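Local coordinates for cystalysin (Treponema denticola, PDB 1C7N), which is a fold-type I pyridoxal-phosphate-dependent protein of the class I and II aminotransferase family, with pyridoxal-5'-phosphate bound in a two-chain assembly, at residues E344-I352 with S382-L393. Residues are numbered along the deposited sequence; the frame is centred on the assembly and turned at random.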
loop_
_atom_site.group_PDB
_atom_site.type_symbol
_atom_site.label_atom_id
_atom_site.label_comp_id
_atom_site.label_asym_id
_atom_site.label_seq_id
_atom_site.Cartn_x
_atom_site.Cartn_y
_atom_site.Cartn_z
ATOM N N GLU A 344 7.791 22.214 24.838
ATOM C CA GLU A 344 7.598 23.624 24.541
ATOM C C GLU A 344 8.944 24.309 24.340
ATOM O O GLU A 344 9.131 25.077 23.396
ATOM C CB GLU A 344 6.844 24.282 25.699
ATOM C CG GLU A 344 6.725 25.794 25.628
ATOM C CD GLU A 344 5.981 26.276 24.400
ATOM O OE1 GLU A 344 4.977 25.636 24.015
ATOM O OE2 GLU A 344 6.392 27.311 23.830
ATOM N N PHE A 345 9.876 24.022 25.242
ATOM C CA PHE A 345 11.209 24.610 25.187
ATOM C C PHE A 345 11.978 24.200 23.937
ATOM O O PHE A 345 12.558 25.041 23.256
ATOM C CB PHE A 345 12.014 24.197 26.423
ATOM C CG PHE A 345 13.432 24.687 26.417
ATOM C CD1 PHE A 345 13.724 26.015 26.703
ATOM C CD2 PHE A 345 14.480 23.817 26.115
ATOM C CE1 PHE A 345 15.036 26.473 26.690
ATOM C CE2 PHE A 345 15.797 24.266 26.099
ATOM C CZ PHE A 345 16.075 25.598 26.386
ATOM N N MET A 346 11.995 22.907 23.647
ATOM C CA MET A 346 12.725 22.419 22.483
ATOM C C MET A 346 12.209 23.023 21.184
ATOM O O MET A 346 12.992 23.486 20.352
ATOM C CB MET A 346 12.647 20.891 22.406
ATOM C CG MET A 346 13.299 20.168 23.577
ATOM S SD MET A 346 15.020 20.643 23.835
ATOM C CE MET A 346 15.299 19.971 25.469
ATOM N N ILE A 347 10.893 23.028 21.019
ATOM C CA ILE A 347 10.272 23.558 19.810
ATOM C C ILE A 347 10.388 25.068 19.624
ATOM O O ILE A 347 10.710 25.532 18.536
ATOM C CB ILE A 347 8.772 23.207 19.757
ATOM C CG1 ILE A 347 8.590 21.695 19.612
ATOM C CG2 ILE A 347 8.100 23.941 18.598
ATOM C CD1 ILE A 347 7.135 21.258 19.627
ATOM N N HIS A 348 10.129 25.831 20.681
ATOM C CA HIS A 348 10.150 27.282 20.563
ATOM C C HIS A 348 11.398 28.028 21.009
ATOM O O HIS A 348 11.657 29.127 20.520
ATOM C CB HIS A 348 8.925 27.874 21.266
ATOM C CG HIS A 348 7.621 27.418 20.685
ATOM N ND1 HIS A 348 6.955 26.295 21.129
ATOM C CD2 HIS A 348 6.877 27.915 19.667
ATOM C CE1 HIS A 348 5.861 26.119 20.412
ATOM N NE2 HIS A 348 5.789 27.088 19.517
ATOM N N LYS A 349 12.169 27.460 21.929
ATOM C CA LYS A 349 13.378 28.137 22.379
ATOM C C LYS A 349 14.611 27.636 21.641
ATOM O O LYS A 349 15.439 28.432 21.210
ATOM C CB LYS A 349 13.573 27.960 23.888
ATOM C CG LYS A 349 12.504 28.627 24.733
ATOM C CD LYS A 349 12.428 30.122 24.454
ATOM C CE LYS A 349 11.315 30.778 25.260
ATOM N NZ LYS A 349 11.177 32.234 24.951
ATOM N N ALA A 350 14.723 26.321 21.493
ATOM C CA ALA A 350 15.871 25.722 20.816
ATOM C C ALA A 350 15.606 25.415 19.345
ATOM O O ALA A 350 16.538 25.199 18.574
ATOM C CB ALA A 350 16.280 24.446 21.535
ATOM N N GLN A 351 14.335 25.399 18.963
ATOM C CA GLN A 351 13.952 25.075 17.594
ATOM C C GLN A 351 14.641 23.791 17.170
ATOM O O GLN A 351 15.162 23.664 16.056
ATOM C CB GLN A 351 14.296 26.217 16.641
ATOM C CG GLN A 351 13.242 27.304 16.631
ATOM C CD GLN A 351 13.528 28.391 15.628
ATOM O OE1 GLN A 351 13.706 28.126 14.437
ATOM N NE2 GLN A 351 13.566 29.630 16.098
ATOM N N ILE A 352 14.656 22.844 18.098
ATOM C CA ILE A 352 15.238 21.538 17.850
ATOM C C ILE A 352 14.034 20.608 17.974
ATOM O O ILE A 352 13.345 20.585 19.001
ATOM C CB ILE A 352 16.352 21.220 18.884
ATOM C CG1 ILE A 352 17.147 19.997 18.426
ATOM C CG2 ILE A 352 15.755 21.002 20.270
ATOM C CD1 ILE A 352 18.484 19.843 19.133
ATOM N N SER A 382 22.374 22.140 15.022
ATOM C CA SER A 382 21.263 21.935 15.938
ATOM C C SER A 382 21.701 21.992 17.398
ATOM O O SER A 382 21.046 22.629 18.220
ATOM C CB SER A 382 20.599 20.587 15.651
ATOM O OG SER A 382 20.188 20.500 14.295
ATOM N N LEU A 383 22.809 21.327 17.713
ATOM C CA LEU A 383 23.310 21.314 19.082
ATOM C C LEU A 383 23.717 22.705 19.535
ATOM O O LEU A 383 23.554 23.048 20.703
ATOM C CB LEU A 383 24.496 20.350 19.207
ATOM C CG LEU A 383 24.161 18.880 18.937
ATOM C CD1 LEU A 383 25.435 18.059 18.884
ATOM C CD2 LEU A 383 23.221 18.363 20.020
ATOM N N GLU A 384 24.244 23.512 18.620
ATOM C CA GLU A 384 24.649 24.865 18.985
ATOM C C GLU A 384 23.423 25.738 19.267
ATOM O O GLU A 384 23.478 26.627 20.117
ATOM C CB GLU A 384 25.522 25.485 17.888
ATOM C CG GLU A 384 26.046 26.889 18.209
ATOM C CD GLU A 384 26.591 27.023 19.629
ATOM O OE1 GLU A 384 27.208 26.065 20.135
ATOM O OE2 GLU A 384 26.413 28.099 20.240
ATOM N N ARG A 385 22.320 25.496 18.559
ATOM C CA ARG A 385 21.091 26.255 18.816
ATOM C C ARG A 385 20.613 25.889 20.216
ATOM O O ARG A 385 20.181 26.745 20.991
ATOM C CB ARG A 385 19.983 25.885 17.833
ATOM C CG ARG A 385 19.951 26.694 16.569
ATOM C CD ARG A 385 18.531 26.762 16.034
ATOM N NE ARG A 385 17.972 25.437 15.757
ATOM C CZ ARG A 385 18.425 24.621 14.808
ATOM N NH1 ARG A 385 19.450 24.990 14.046
ATOM N NH2 ARG A 385 17.841 23.445 14.608
ATOM N N LEU A 386 20.690 24.597 20.514
ATOM C CA LEU A 386 20.287 24.056 21.805
ATOM C C LEU A 386 21.192 24.648 22.883
ATOM O O LEU A 386 20.730 25.045 23.952
ATOM C CB LEU A 386 20.455 22.535 21.793
ATOM C CG LEU A 386 19.615 21.642 22.705
ATOM C CD1 LEU A 386 20.476 20.451 23.124
ATOM C CD2 LEU A 386 19.124 22.397 23.920
ATOM N N ASN A 387 22.485 24.694 22.579
ATOM C CA ASN A 387 23.495 25.230 23.486
ATOM C C ASN A 387 23.129 26.640 23.941
ATOM O O ASN A 387 23.109 26.925 25.137
ATOM C CB ASN A 387 24.860 25.232 22.788
ATOM C CG ASN A 387 26.015 25.440 23.752
ATOM O OD1 ASN A 387 25.918 25.109 24.934
ATOM N ND2 ASN A 387 27.127 25.971 23.242
ATOM N N LYS A 388 22.838 27.522 22.988
ATOM C CA LYS A 388 22.469 28.896 23.324
ATOM C C LYS A 388 21.154 28.948 24.100
ATOM O O LYS A 388 21.002 29.745 25.027
ATOM C CB LYS A 388 22.352 29.755 22.062
ATOM C CG LYS A 388 23.671 29.982 21.334
ATOM C CD LYS A 388 23.647 31.288 20.554
ATOM C CE LYS A 388 24.936 31.507 19.774
ATOM N NZ LYS A 388 25.129 30.477 18.715
ATOM N N ALA A 389 20.210 28.093 23.719
ATOM C CA ALA A 389 18.909 28.040 24.380
ATOM C C ALA A 389 19.045 27.584 25.833
ATOM O O ALA A 389 18.412 28.149 26.734
ATOM C CB ALA A 389 17.975 27.104 23.615
ATOM N N LEU A 390 19.869 26.564 26.059
ATOM C CA LEU A 390 20.088 26.055 27.405
ATOM C C LEU A 390 20.790 27.108 28.256
ATOM O O LEU A 390 20.452 27.298 29.422
ATOM C CB LEU A 390 20.922 24.771 27.370
ATOM C CG LEU A 390 20.180 23.495 26.949
ATOM C CD1 LEU A 390 21.138 22.319 26.931
ATOM C CD2 LEU A 390 19.040 23.224 27.917
ATOM N N LYS A 391 21.770 27.790 27.672
ATOM C CA LYS A 391 22.489 28.830 28.402
ATOM C C LYS A 391 21.519 29.934 28.812
ATOM O O LYS A 391 21.508 30.370 29.965
ATOM C CB LYS A 391 23.601 29.421 27.536
ATOM C CG LYS A 391 24.774 28.490 27.319
ATOM C CD LYS A 391 25.771 29.102 26.350
ATOM C CE LYS A 391 26.949 28.183 26.137
ATOM N NZ LYS A 391 27.870 28.718 25.106
ATOM N N ASP A 392 20.710 30.388 27.863
ATOM C CA ASP A 392 19.735 31.431 28.150
ATOM C C ASP A 392 18.814 30.978 29.275
ATOM O O ASP A 392 18.535 31.737 30.206
ATOM C CB ASP A 392 18.920 31.753 26.900
ATOM C CG ASP A 392 19.737 32.474 25.856
ATOM O OD1 ASP A 392 19.213 32.727 24.752
ATOM O OD2 ASP A 392 20.909 32.796 26.145
ATOM N N LEU A 393 18.352 29.733 29.190
ATOM C CA LEU A 393 17.481 29.176 30.216
ATOM C C LEU A 393 18.206 29.353 31.547
ATOM O O LEU A 393 17.590 29.359 32.613
ATOM C CB LEU A 393 17.230 27.690 29.947
ATOM C CG LEU A 393 16.190 26.988 30.825
ATOM C CD1 LEU A 393 14.831 27.632 30.614
ATOM C CD2 LEU A 393 16.136 25.510 30.478
#
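R385 reaches from helix 376-393 to the C-terminal end of helix 339-350, where it takes up the carbonyl oxygens of A350 and Q351. Followed outward, its CB and CD both rest against A350 O. A bend at chi3 (-59°) then turns the chain, and NE donates to that same A350 O at 3.2 Å and, more weakly, to Q351 O. CZ lies 3.6 Å from Q351 O. At the tip, NH2 gives Q351 O a second bond of 3.1 Å, its N-H...O angle 149°. Both oxygens approach the edge of the guanidinium, somewhat tilted from its plane, while S382 CA lies over one face, offset toward its rim. Two successive carbonyls are thus gripped by one side chain, just where a pi-type turn at 346-350 gives way to the positive phi of Q351. The amide oxygen of Q351 turns elsewhere, to the backbone N of G30.

Within the aminotransferase fold, this joins the chain's last helix to helix 339-350, far from the centre of the chain; the short segments cross at 103°, their axes 9.5 Å apart at closest approach. Two alanines meet near the crossing, A350 CB and A389 CB 3.8 Å apart. Beside them F345, its CG anti to the backbone N, enters as a knob among L386, A389, L390 and L393. Its CZ lies 3.7 Å from A389 CB, A389 O sits at the ring edge, and L393 CD2 lies over one face, offset toward the rim. I352 CD1 extends the apolar seam to L386 CG, 4.2 Å away, and also lies against the backbone O and CB of S382.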